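Local atomic coordinates of Ika8 (Synthetic construct, PDB entry 6G6P), a protein that is a designed eight-bladed beta-propeller built of WD repeats, with no established biological activity, probably made to explore symmetric protein architecture. Residues N146-G151 against K158-G163; I107-A112 against T139-K144; S176-L181 against S190-G195; Q222-I227 against L261-N266. All coordinates share one frame; numbering follows the deposited sequence. Where two conformers were deposited one is given.

Contact 1: residues N146-G151 against K158-G163; sequences NIVVSG and KVWYIG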
loop_
_atom_site.group_PDB
_atom_site.type_symbol
_atom_site.label_atom_id
_atom_site.label_comp_id
_atom_site.label_asym_id
_atom_site.label_seq_id
_atom_site.Cartn_x
_atom_site.Cartn_y
_atom_site.Cartn_z
ATOM N N ASN A 146 11.950 -10.435 -10.135
ATOM C CA ASN A 146 13.381 -10.338 -9.870
ATOM C C ASN A 146 13.902 -8.904 -9.981
ATOM O O ASN A 146 15.115 -8.680 -9.933
ATOM C CB ASN A 146 14.138 -11.299 -10.808
ATOM C CG ASN A 146 15.573 -11.593 -10.374
ATOM O OD1 ASN A 146 16.419 -10.708 -10.269
ATOM N ND2 ASN A 146 15.834 -12.859 -10.084
ATOM N N ILE A 147 13.029 -7.907 -10.131
ATOM C CA ILE A 147 13.481 -6.521 -10.240
ATOM C C ILE A 147 12.647 -5.668 -9.290
ATOM O O ILE A 147 11.449 -5.901 -9.115
ATOM C CB ILE A 147 13.451 -6.017 -11.711
ATOM C CG1 ILE A 147 12.043 -5.750 -12.271
ATOM C CG2 ILE A 147 14.219 -6.995 -12.616
ATOM C CD1 ILE A 147 11.477 -4.377 -11.951
ATOM N N VAL A 148 13.301 -4.701 -8.650
ATOM C CA VAL A 148 12.699 -3.859 -7.620
ATOM C C VAL A 148 12.617 -2.433 -8.144
ATOM O O VAL A 148 13.575 -1.925 -8.738
ATOM C CB VAL A 148 13.508 -3.903 -6.307
ATOM C CG1 VAL A 148 12.831 -3.073 -5.226
ATOM C CG2 VAL A 148 13.703 -5.339 -5.843
ATOM N N VAL A 149 11.477 -1.788 -7.915
ATOM C CA VAL A 149 11.263 -0.390 -8.279
ATOM C C VAL A 149 10.870 0.360 -7.012
ATOM O O VAL A 149 9.882 0.003 -6.357
ATOM C CB VAL A 149 10.187 -0.238 -9.366
ATOM C CG1 VAL A 149 10.068 1.216 -9.801
ATOM C CG2 VAL A 149 10.504 -1.129 -10.557
ATOM N N SER A 150 11.631 1.399 -6.673
ATOM C CA SER A 150 11.470 2.100 -5.408
ATOM C C SER A 150 11.214 3.586 -5.630
ATOM O O SER A 150 11.572 4.158 -6.662
ATOM C CB SER A 150 12.706 1.926 -4.519
ATOM O OG SER A 150 13.883 2.314 -5.205
ATOM N N GLY A 151 10.595 4.200 -4.632
ATOM C CA GLY A 151 10.361 5.631 -4.645
ATOM C C GLY A 151 10.605 6.207 -3.266
ATOM O O GLY A 151 10.368 5.554 -2.248
ATOM N N LYS A 158 13.892 4.525 -8.736
ATOM C CA LYS A 158 15.013 3.680 -9.129
ATOM C C LYS A 158 14.538 2.250 -9.357
ATOM O O LYS A 158 13.595 1.779 -8.714
ATOM C CB LYS A 158 16.128 3.691 -8.069
ATOM C CG LYS A 158 16.712 5.070 -7.791
ATOM C CD LYS A 158 17.912 4.987 -6.862
ATOM C CE LYS A 158 18.751 6.255 -6.946
ATOM N NZ LYS A 158 18.793 6.823 -8.325
ATOM N N VAL A 159 15.204 1.569 -10.294
ATOM C CA VAL A 159 14.975 0.157 -10.576
ATOM C C VAL A 159 16.326 -0.546 -10.622
ATOM O O VAL A 159 17.336 0.036 -11.035
ATOM C CB VAL A 159 14.192 -0.061 -11.897
ATOM C CG1 VAL A 159 13.034 0.924 -12.019
ATOM C CG2 VAL A 159 15.106 0.023 -13.109
ATOM N N TRP A 160 16.340 -1.807 -10.184
ATOM C CA TRP A 160 17.570 -2.582 -10.085
ATOM C C TRP A 160 17.261 -4.072 -10.178
ATOM O O TRP A 160 16.108 -4.501 -10.082
ATOM C CB TRP A 160 18.343 -2.307 -8.782
ATOM C CG TRP A 160 17.642 -1.494 -7.716
ATOM C CD1 TRP A 160 16.319 -1.527 -7.367
ATOM C CD2 TRP A 160 18.260 -0.544 -6.842
ATOM N NE1 TRP A 160 16.076 -0.643 -6.345
ATOM C CE2 TRP A 160 17.252 -0.029 -6.002
ATOM C CE3 TRP A 160 19.568 -0.076 -6.691
ATOM C CZ2 TRP A 160 17.514 0.931 -5.031
ATOM C CZ3 TRP A 160 19.823 0.875 -5.728
ATOM C CH2 TRP A 160 18.804 1.368 -4.913
ATOM N N TYR A 161 18.323 -4.858 -10.349
ATOM C CA TYR A 161 18.257 -6.310 -10.434
ATOM C C TYR A 161 18.816 -6.909 -9.146
ATOM O O TYR A 161 19.789 -6.390 -8.589
ATOM C CB TYR A 161 19.058 -6.781 -11.656
ATOM C CG TYR A 161 18.958 -8.245 -12.013
ATOM C CD1 TYR A 161 19.765 -9.189 -11.391
ATOM C CD2 TYR A 161 18.083 -8.680 -13.000
ATOM C CE1 TYR A 161 19.687 -10.526 -11.723
ATOM C CE2 TYR A 161 17.999 -10.017 -13.340
ATOM C CZ TYR A 161 18.804 -10.935 -12.698
ATOM O OH TYR A 161 18.725 -12.267 -13.032
ATOM N N ILE A 162 18.207 -8.001 -8.670
ATOM C CA ILE A 162 18.556 -8.506 -7.341
ATOM C C ILE A 162 19.931 -9.168 -7.349
ATOM O O ILE A 162 20.710 -9.017 -6.402
ATOM C CB ILE A 162 17.467 -9.457 -6.799
ATOM C CG1 ILE A 162 17.495 -10.827 -7.488
ATOM C CG2 ILE A 162 16.089 -8.822 -6.920
ATOM C CD1 ILE A 162 18.077 -11.943 -6.643
ATOM N N GLY A 163 20.257 -9.906 -8.407
ATOM C CA GLY A 163 21.522 -10.612 -8.454
ATOM C C GLY A 163 22.699 -9.690 -8.691
ATOM O O GLY A 163 23.688 -9.718 -7.952
#

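Contact 2: residues I107-A112 against T139-K144; sequences IVVSGA and TALQFK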
loop_
_atom_site.group_PDB
_atom_site.type_symbol
_atom_site.label_atom_id
_atom_site.label_comp_id
_atom_site.label_asym_id
_atom_site.label_seq_id
_atom_site.Cartn_x
_atom_site.Cartn_y
_atom_site.Cartn_z
ATOM N N ILE A 107 10.812 -14.039 -1.457
ATOM C CA ILE A 107 11.623 -12.833 -1.329
ATOM C C ILE A 107 10.814 -11.758 -0.618
ATOM O O ILE A 107 9.649 -11.508 -0.951
ATOM C CB ILE A 107 12.109 -12.332 -2.704
ATOM C CG1 ILE A 107 12.777 -13.485 -3.475
ATOM C CG2 ILE A 107 13.043 -11.137 -2.550
ATOM C CD1 ILE A 107 14.058 -13.978 -2.834
ATOM N N VAL A 108 11.428 -11.137 0.385
ATOM C CA VAL A 108 10.902 -9.944 1.037
ATOM C C VAL A 108 11.865 -8.801 0.746
ATOM O O VAL A 108 13.083 -8.943 0.917
ATOM C CB VAL A 108 10.721 -10.138 2.556
ATOM C CG1 VAL A 108 10.418 -8.813 3.236
ATOM C CG2 VAL A 108 9.609 -11.132 2.826
ATOM N N VAL A 109 11.334 -7.682 0.277
ATOM C CA VAL A 109 12.089 -6.452 0.076
ATOM C C VAL A 109 11.518 -5.409 1.028
ATOM O O VAL A 109 10.301 -5.176 1.041
ATOM C CB VAL A 109 12.018 -5.960 -1.382
ATOM C CG1 VAL A 109 13.026 -4.848 -1.622
ATOM C CG2 VAL A 109 12.253 -7.119 -2.342
ATOM N N SER A 110 12.383 -4.802 1.834
ATOM C CA SER A 110 11.978 -3.826 2.835
ATOM C C SER A 110 12.714 -2.514 2.608
ATOM O O SER A 110 13.912 -2.507 2.309
ATOM C CB SER A 110 12.251 -4.342 4.253
ATOM O OG SER A 110 13.616 -4.686 4.422
ATOM N N GLY A 111 11.989 -1.408 2.743
ATOM C CA GLY A 111 12.561 -0.077 2.655
ATOM C C GLY A 111 12.470 0.608 4.004
ATOM O O GLY A 111 11.514 0.399 4.755
ATOM N N ALA A 112 13.471 1.424 4.316
ATOM C CA ALA A 112 13.571 2.066 5.617
ATOM C C ALA A 112 13.537 3.581 5.466
ATOM O O ALA A 112 13.573 4.125 4.360
ATOM C CB ALA A 112 14.844 1.634 6.353
ATOM N N THR A 139 9.389 5.854 0.362
ATOM C CA THR A 139 7.957 6.035 0.567
ATOM C C THR A 139 7.099 5.075 -0.245
ATOM O O THR A 139 5.880 5.044 -0.044
ATOM C CB THR A 139 7.548 7.474 0.230
ATOM O OG1 THR A 139 7.906 7.770 -1.126
ATOM C CG2 THR A 139 8.235 8.458 1.163
ATOM N N ALA A 140 7.688 4.299 -1.150
ATOM C CA ALA A 140 6.921 3.343 -1.935
ATOM C C ALA A 140 7.868 2.305 -2.515
ATOM O O ALA A 140 9.045 2.586 -2.760
ATOM C CB ALA A 140 6.131 4.035 -3.050
ATOM N N LEU A 141 7.337 1.105 -2.740
ATOM C CA LEU A 141 8.153 -0.024 -3.170
ATOM C C LEU A 141 7.260 -1.038 -3.870
ATOM O O LEU A 141 6.222 -1.427 -3.327
ATOM C CB LEU A 141 8.863 -0.667 -1.971
ATOM C CG LEU A 141 10.090 -1.548 -2.222
ATOM C CD1 LEU A 141 11.281 -0.709 -2.638
ATOM C CD2 LEU A 141 10.417 -2.351 -0.975
ATOM N N GLN A 142 7.662 -1.456 -5.069
ATOM C CA GLN A 142 6.952 -2.480 -5.825
ATOM C C GLN A 142 7.955 -3.515 -6.307
ATOM O O GLN A 142 9.027 -3.162 -6.809
ATOM C CB GLN A 142 6.193 -1.880 -7.013
ATOM C CG GLN A 142 5.371 -0.646 -6.670
ATOM C CD GLN A 142 4.097 -0.970 -5.911
ATOM O OE1 GLN A 142 3.606 -2.099 -5.949
ATOM N NE2 GLN A 142 3.556 0.025 -5.213
ATOM N N PHE A 143 7.602 -4.790 -6.158
ATOM C CA PHE A 143 8.491 -5.899 -6.480
ATOM C C PHE A 143 7.788 -6.847 -7.438
ATOM O O PHE A 143 6.671 -7.298 -7.165
ATOM C CB PHE A 143 8.916 -6.641 -5.209
ATOM C CG PHE A 143 9.877 -7.766 -5.451
ATOM C CD1 PHE A 143 10.930 -7.620 -6.336
ATOM C CD2 PHE A 143 9.729 -8.970 -4.783
ATOM C CE1 PHE A 143 11.816 -8.658 -6.556
ATOM C CE2 PHE A 143 10.610 -10.012 -4.999
ATOM C CZ PHE A 143 11.655 -9.856 -5.885
ATOM N N LYS A 144 8.445 -7.148 -8.555
ATOM C CA LYS A 144 7.907 -8.061 -9.557
ATOM C C LYS A 144 9.052 -8.620 -10.387
ATOM O O LYS A 144 9.899 -7.862 -10.868
ATOM C CB LYS A 144 6.888 -7.358 -10.464
ATOM C CG LYS A 144 6.248 -8.241 -11.525
ATOM C CD LYS A 144 6.144 -7.487 -12.853
ATOM C CE LYS A 144 6.275 -8.418 -14.055
ATOM N NZ LYS A 144 6.039 -7.713 -15.352
#

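Contact 3: residues S176-L181 against S190-G195; sequences SAITAL and SGAADG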
loop_
_atom_site.group_PDB
_atom_site.type_symbol
_atom_site.label_atom_id
_atom_site.label_comp_id
_atom_site.label_asym_id
_atom_site.label_seq_id
_atom_site.Cartn_x
_atom_site.Cartn_y
_atom_site.Cartn_z
ATOM N N SER A 176 8.614 16.070 -6.190
ATOM C CA SER A 176 7.898 15.987 -4.927
ATOM C C SER A 176 7.870 14.529 -4.488
ATOM O O SER A 176 8.229 13.625 -5.247
ATOM C CB SER A 176 6.475 16.553 -5.036
ATOM O OG SER A 176 5.639 15.706 -5.804
ATOM N N ALA A 177 7.442 14.308 -3.246
ATOM C CA ALA A 177 7.493 12.975 -2.657
ATOM C C ALA A 177 6.654 11.984 -3.457
ATOM O O ALA A 177 5.491 12.248 -3.775
ATOM C CB ALA A 177 7.013 13.023 -1.206
ATOM N N ILE A 178 7.253 10.836 -3.779
ATOM C CA ILE A 178 6.550 9.805 -4.531
ATOM C C ILE A 178 5.476 9.166 -3.655
ATOM O O ILE A 178 5.631 9.034 -2.433
ATOM C CB ILE A 178 7.542 8.752 -5.057
ATOM C CG1 ILE A 178 8.742 9.436 -5.707
ATOM C CG2 ILE A 178 6.881 7.877 -6.085
ATOM C CD1 ILE A 178 8.389 10.189 -6.965
ATOM N N THR A 179 4.371 8.765 -4.285
ATOM C CA THR A 179 3.210 8.236 -3.574
ATOM C C THR A 179 2.930 6.776 -3.894
ATOM O O THR A 179 2.750 5.972 -2.972
ATOM C CB THR A 179 1.969 9.090 -3.885
ATOM O OG1 THR A 179 2.047 10.330 -3.169
ATOM C CG2 THR A 179 0.695 8.359 -3.479
ATOM N N ALA A 180 2.885 6.402 -5.172
ATOM C CA ALA A 180 2.587 5.022 -5.531
ATOM C C ALA A 180 3.228 4.693 -6.869
ATOM O O ALA A 180 3.480 5.571 -7.698
ATOM C CB ALA A 180 1.077 4.761 -5.585
ATOM N N LEU A 181 3.499 3.402 -7.064
ATOM C CA LEU A 181 4.191 2.918 -8.248
ATOM C C LEU A 181 3.489 1.676 -8.779
ATOM O O LEU A 181 2.586 1.121 -8.146
ATOM C CB LEU A 181 5.666 2.579 -7.964
ATOM C CG LEU A 181 6.778 3.591 -7.658
ATOM C CD1 LEU A 181 6.441 4.506 -6.512
ATOM C CD2 LEU A 181 8.072 2.856 -7.356
ATOM N N SER A 190 4.855 5.909 -12.410
ATOM C CA SER A 190 5.019 6.397 -11.049
ATOM C C SER A 190 4.241 7.692 -10.875
ATOM O O SER A 190 4.024 8.439 -11.832
ATOM C CB SER A 190 6.499 6.627 -10.704
ATOM O OG SER A 190 7.079 7.608 -11.549
ATOM N N GLY A 191 3.828 7.949 -9.636
ATOM C CA GLY A 191 3.100 9.161 -9.313
ATOM C C GLY A 191 3.548 9.779 -8.006
ATOM O O GLY A 191 3.801 9.063 -7.031
ATOM N N ALA A 192 3.646 11.103 -7.970
ATOM C CA ALA A 192 4.173 11.831 -6.825
ATOM C C ALA A 192 3.058 12.613 -6.137
ATOM O O ALA A 192 1.888 12.548 -6.521
ATOM C CB ALA A 192 5.308 12.759 -7.257
ATOM N N ALA A 193 3.446 13.379 -5.114
ATOM C CA ALA A 193 2.464 14.048 -4.266
ATOM C C ALA A 193 1.802 15.221 -4.979
ATOM O O ALA A 193 0.615 15.492 -4.761
ATOM C CB ALA A 193 3.125 14.518 -2.971
ATOM N N ASP A 194 2.542 15.929 -5.829
ATOM C CA ASP A 194 2.017 17.123 -6.486
ATOM C C ASP A 194 1.109 16.809 -7.673
ATOM O O ASP A 194 0.757 17.725 -8.423
ATOM C CB ASP A 194 3.171 18.029 -6.933
ATOM C CG ASP A 194 4.092 17.358 -7.937
ATOM O OD1 ASP A 194 3.910 16.153 -8.211
ATOM O OD2 ASP A 194 5.003 18.040 -8.451
ATOM N N GLY A 195 0.728 15.548 -7.862
ATOM C CA GLY A 195 -0.162 15.170 -8.938
ATOM C C GLY A 195 0.511 14.678 -10.200
ATOM O O GLY A 195 -0.188 14.258 -11.129
#

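Contact 4: residues Q222-I227 against L261-N266; sequences QFKDNI and LAFSKN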
loop_
_atom_site.group_PDB
_atom_site.type_symbol
_atom_site.label_atom_id
_atom_site.label_comp_id
_atom_site.label_asym_id
_atom_site.label_seq_id
_atom_site.Cartn_x
_atom_site.Cartn_y
_atom_site.Cartn_z
ATOM N N GLN A 222 -3.632 4.630 -7.044
ATOM C CA GLN A 222 -3.837 3.208 -7.281
ATOM C C GLN A 222 -3.789 2.955 -8.778
ATOM O O GLN A 222 -4.553 3.561 -9.536
ATOM C CB GLN A 222 -5.168 2.746 -6.692
ATOM C CG GLN A 222 -5.309 1.247 -6.582
ATOM C CD GLN A 222 -5.115 0.752 -5.168
ATOM O OE1 GLN A 222 -5.610 -0.311 -4.802
ATOM N NE2 GLN A 222 -4.397 1.521 -4.363
ATOM N N PHE A 223 -2.892 2.069 -9.198
ATOM C CA PHE A 223 -2.729 1.702 -10.597
ATOM C C PHE A 223 -3.317 0.323 -10.841
ATOM O O PHE A 223 -3.123 -0.597 -10.040
ATOM C CB PHE A 223 -1.251 1.691 -11.009
ATOM C CG PHE A 223 -0.561 3.016 -10.857
ATOM C CD1 PHE A 223 -1.102 4.165 -11.412
ATOM C CD2 PHE A 223 0.645 3.109 -10.180
ATOM C CE1 PHE A 223 -0.459 5.381 -11.280
ATOM C CE2 PHE A 223 1.291 4.322 -10.045
ATOM C CZ PHE A 223 0.738 5.460 -10.595
ATOM N N LYS A 224 -4.031 0.187 -11.952
ATOM C CA LYS A 224 -4.400 -1.126 -12.459
ATOM C C LYS A 224 -4.690 -0.975 -13.940
ATOM O O LYS A 224 -5.427 -0.066 -14.334
ATOM C CB LYS A 224 -5.614 -1.700 -11.732
ATOM C CG LYS A 224 -6.436 -2.615 -12.605
ATOM C CD LYS A 224 -7.540 -3.241 -11.816
ATOM C CE LYS A 224 -8.856 -2.684 -12.278
ATOM N NZ LYS A 224 -9.922 -3.177 -11.406
ATOM N N ASP A 225 -4.113 -1.862 -14.750
ATOM C CA ASP A 225 -4.128 -1.733 -16.212
ATOM C C ASP A 225 -3.542 -0.357 -16.520
ATOM O O ASP A 225 -2.510 0.006 -15.933
ATOM C CB ASP A 225 -5.532 -1.992 -16.751
ATOM C CG ASP A 225 -6.193 -3.196 -16.109
ATOM O OD1 ASP A 225 -5.466 -4.128 -15.703
ATOM O OD2 ASP A 225 -7.438 -3.210 -16.012
ATOM N N ASN A 226 -4.153 0.437 -17.397
ATOM C CA ASN A 226 -3.692 1.788 -17.681
ATOM C C ASN A 226 -4.564 2.844 -17.011
ATOM O O ASN A 226 -4.601 3.992 -17.465
ATOM C CB ASN A 226 -3.635 2.012 -19.191
ATOM C CG ASN A 226 -3.278 0.748 -19.951
ATOM O OD1 ASN A 226 -2.160 0.247 -19.853
ATOM N ND2 ASN A 226 -4.234 0.224 -20.711
ATOM N N ILE A 227 -5.259 2.476 -15.939
ATOM C CA ILE A 227 -6.184 3.357 -15.239
ATOM C C ILE A 227 -5.579 3.722 -13.893
ATOM O O ILE A 227 -5.169 2.839 -13.129
ATOM C CB ILE A 227 -7.561 2.694 -15.059
ATOM C CG1 ILE A 227 -8.240 2.495 -16.414
ATOM C CG2 ILE A 227 -8.434 3.519 -14.129
ATOM C CD1 ILE A 227 -9.599 1.834 -16.323
ATOM N N LEU A 261 -7.434 4.646 -0.637
ATOM C CA LEU A 261 -8.067 4.243 -1.882
ATOM C C LEU A 261 -7.947 2.738 -2.048
ATOM O O LEU A 261 -6.923 2.141 -1.699
ATOM C CB LEU A 261 -7.440 4.952 -3.089
ATOM C CG LEU A 261 -7.862 6.396 -3.375
ATOM C CD1 LEU A 261 -7.071 6.955 -4.556
ATOM C CD2 LEU A 261 -9.358 6.477 -3.640
ATOM N N ALA A 262 -9.010 2.131 -2.568
ATOM C CA ALA A 262 -9.001 0.736 -2.975
ATOM C C ALA A 262 -9.664 0.643 -4.341
ATOM O O ALA A 262 -10.510 1.475 -4.679
ATOM C CB ALA A 262 -9.714 -0.153 -1.954
ATOM N N PHE A 263 -9.264 -0.353 -5.130
ATOM C CA PHE A 263 -9.602 -0.408 -6.551
ATOM C C PHE A 263 -9.616 -1.866 -6.987
ATOM O O PHE A 263 -8.580 -2.536 -6.950
ATOM C CB PHE A 263 -8.590 0.394 -7.382
ATOM C CG PHE A 263 -8.971 0.571 -8.827
ATOM C CD1 PHE A 263 -10.267 0.327 -9.264
ATOM C CD2 PHE A 263 -8.016 0.986 -9.748
ATOM C CE1 PHE A 263 -10.603 0.493 -10.595
ATOM C CE2 PHE A 263 -8.340 1.153 -11.073
ATOM C CZ PHE A 263 -9.631 0.908 -11.499
ATOM N N SER A 264 -10.788 -2.364 -7.374
ATOM C CA SER A 264 -10.935 -3.753 -7.794
ATOM C C SER A 264 -12.047 -3.845 -8.829
ATOM O O SER A 264 -13.121 -3.271 -8.646
ATOM C CB SER A 264 -11.240 -4.679 -6.606
ATOM O OG SER A 264 -11.234 -6.048 -6.991
ATOM N N LYS A 265 -11.781 -4.581 -9.904
ATOM C CA LYS A 265 -12.658 -4.681 -11.078
ATOM C C LYS A 265 -12.993 -3.260 -11.517
ATOM O O LYS A 265 -12.069 -2.491 -11.834
ATOM C CB LYS A 265 -13.842 -5.570 -10.760
ATOM C CG LYS A 265 -13.414 -6.959 -10.340
ATOM C CD LYS A 265 -14.547 -7.823 -9.814
ATOM C CE LYS A 265 -14.034 -9.238 -9.566
ATOM N NZ LYS A 265 -12.821 -9.519 -10.388
ATOM N N ASN A 266 -14.262 -2.862 -11.548
ATOM C CA ASN A 266 -14.632 -1.496 -11.887
ATOM C C ASN A 266 -15.159 -0.727 -10.682
ATOM O O ASN A 266 -15.868 0.274 -10.850
ATOM C CB ASN A 266 -15.667 -1.494 -13.006
ATOM C CG ASN A 266 -15.310 -2.449 -14.145
ATOM O OD1 ASN A 266 -14.219 -2.387 -14.705
ATOM N ND2 ASN A 266 -16.250 -3.311 -14.513
HETATM O O HOH W 1 -6.725 -2.437 -4.305
#

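Contact 1: residues N146-G151 against K158-G163
Val148 and Trp160 form an antiparallel hydrogen-bonded pair, Val148 N to Trp160 O at 3.2 Å and Trp160 N to Val148 O at 3.1 Å. Ser150 and Lys158 repeat the pattern, and Ser150 N to Lys158 O is the shortest of these bonds (2.9 Å, N-H...O 163°). Past the end of the strand only a weak bond, Ile162 N to Asn146 O, continues the pairing. Apolar contacts fill one face: Val149 and Val159 lie side by side, CG2 to CG1 3.6 Å, and farther along Ile147 CG2 comes within 4.2 Å of Tyr161 CD2. On the other face Ser150 OG bonds to His134 outside the pair, while the indole of Trp160 was modelled in two conformers and its packing is less certain. At the strand end polar meets aromatic. With CG anti to the backbone N (chi1 -163°), Asn146 holds OD1 3.3 Å above the centre of the Tyr161 ring, amide and ring planes 34° apart. OD1 is also pressed against Ile162 CG1 at 3.0 Å. The backbone thus secures these second and third strands of a WD blade, whereas the buried OD1, without a hydrogen-bond partner, is probably a poor electrostatic match for the tyrosine pi face.

Contact 2: residues I107-A112 against T139-K144
Val109 lays its CG2 methyl over one face of the Phe143 ring, 4.0 Å from the centroid and 14° off the ring normal, displaced toward the rim. Its other methyl does separate work: CG1, anti to the backbone N (chi1 -169°), meets Leu141 CD2 at 3.7 Å. That leucine methyl also lies 3.5 Å from Val109 O, and near Gly111 N, at a residue whose side chain, had it one, would point toward the leucine's strand. Ile107 crosses the phenyl group at about a right angle, CB and CG2 each 3.6 Å from Phe143 CE2, so the ring touches two alternate residues of segment 107-112, Ile107 and Val109. The strands run nearly antiparallel but with axes 8.0 Å apart, too far for backbone pairing, and no hydrogen bond joins them. This is the packing of one propeller blade on the next: strand 107-112 is second in its four-stranded blade, and strand 138-144 is the first of the blade that follows. Val148, next to it in that blade, touches Val109, Leu141 and Phe143 and completes the apolar layer. An alanine in place of Phe143 is likely to open a gap beside Ile107 and take away the surface on which the Val109 methyl rests. With no hydrogen bond between these two segments, their contact rests on apolar fit and the CH-pi approach.

Contact 3: residues S176-L181 against S190-G195
The two strands run antiparallel, their axes 4.5 Å apart at an angle of 158°, and their register slips by one residue at a classic beta bulge. Thr179 and Ala180 both face Gly191, whose carbonyl oxygen takes a good bond from Thr179 N (2.8 Å) and a weak one from Ala180 N. In return Gly191 N bonds to Ala180 O at 3.1 Å. Before the bulge Ala193 N approaches Ala177 O to 2.7 Å, but the N-H is bent to 123° and the bond is weak. The chain then enters a type I turn from Ala192 to Gly195. These are the first two strands of a WD-repeat blade, and Ser190 marks the motif: its hydroxyl bonds to His174 and Trp200, an arrangement familiar from WD40 domains. At the turn, Ser176 OG accepts the N-H of Asp194 at 3.1 Å. The carboxylate is folded back between its own backbone N and carbonyl carbon (chi1 61°), which sets OD1 3.0 Å from Ser176 OG; the hydrogen bond of OD1 is to Thr196 OG1. Replacing Asp194 with an alanine would probably deprive Thr196 OG1 of its carboxylate partner and open a gap beside Ser176, though the backbone N-H to Ser176 OG could remain. Farther in, Ile178 CD1 packs on Ala192 CB at 4.0 Å, and the isoleucine also touches Val157 of the preceding blade.

Contact 4: residues Q222-I227 against L261-N266
Phe263 fills the tight part of the contact, its ring met by three side chains of segment 222-227. Lys224 passes over one face, crossing the ring at about a right angle, with CE 3.8 Å from Phe263 CZ. Its ammonium group, brought round by a bend at chi3 (111°), lies over the same face, 4.2 Å from the centroid, in cation-pi geometry. That placement is doubtful in detail, because the modelled NZ clashes with Lys265 O. Ile227 CG2 touches Phe263 CE2 at 3.9 Å, and Gln222 comes in near the ring plane at its edge, CG to Phe263 CB 3.5 Å. Beside Gln222 the contact is looser and wetter. A water bridges the segments, donating to Gln222 OE1 at 2.5 Å and to Phe263 O at 3.2 Å, where no direct hydrogen bond crosses. On the solvent side Asp225 and Asn226, at the corners of a type II' turn closed by backbone bonds between Lys224 and Ile227, are exposed, as is Lys265. The two strands run almost parallel, 11° apart, with axes separated by 7.7 Å, since each is the first strand of its blade in successive WD repeats. Around the contact, Val239 of strand 237-241 meets Ile227, Val268 of strand 267-272 touches Phe263, and strand 298-304 of the next blade touches Ala262 through Leu301 and Phe303.

How the contacts relate
Contacts 1 and 3 are strand pairings within single blades, partly buried and knit by backbone hydrogen bonds; contacts 2 and 4 join successive blades mainly through side chains, with no direct hydrogen bond between their segments. Contact 2 is buried and purely apolar, whereas contact 4, at the surface, adds a lysine, a glutamine and a water round its phenylalanine. Contacts 1 and 2 share a sheet: Gly151 bonds to Thr139 and Ala140, which form a bulge like that of contact 3. Thr139 OG1 probably bonds to Ile178 O, linking contact 2 to contact 3, and Leu181 packs against contacts 1 and 2. Phe223 lies against contact 3, while contact 4 touches neither contact 1 nor contact 2.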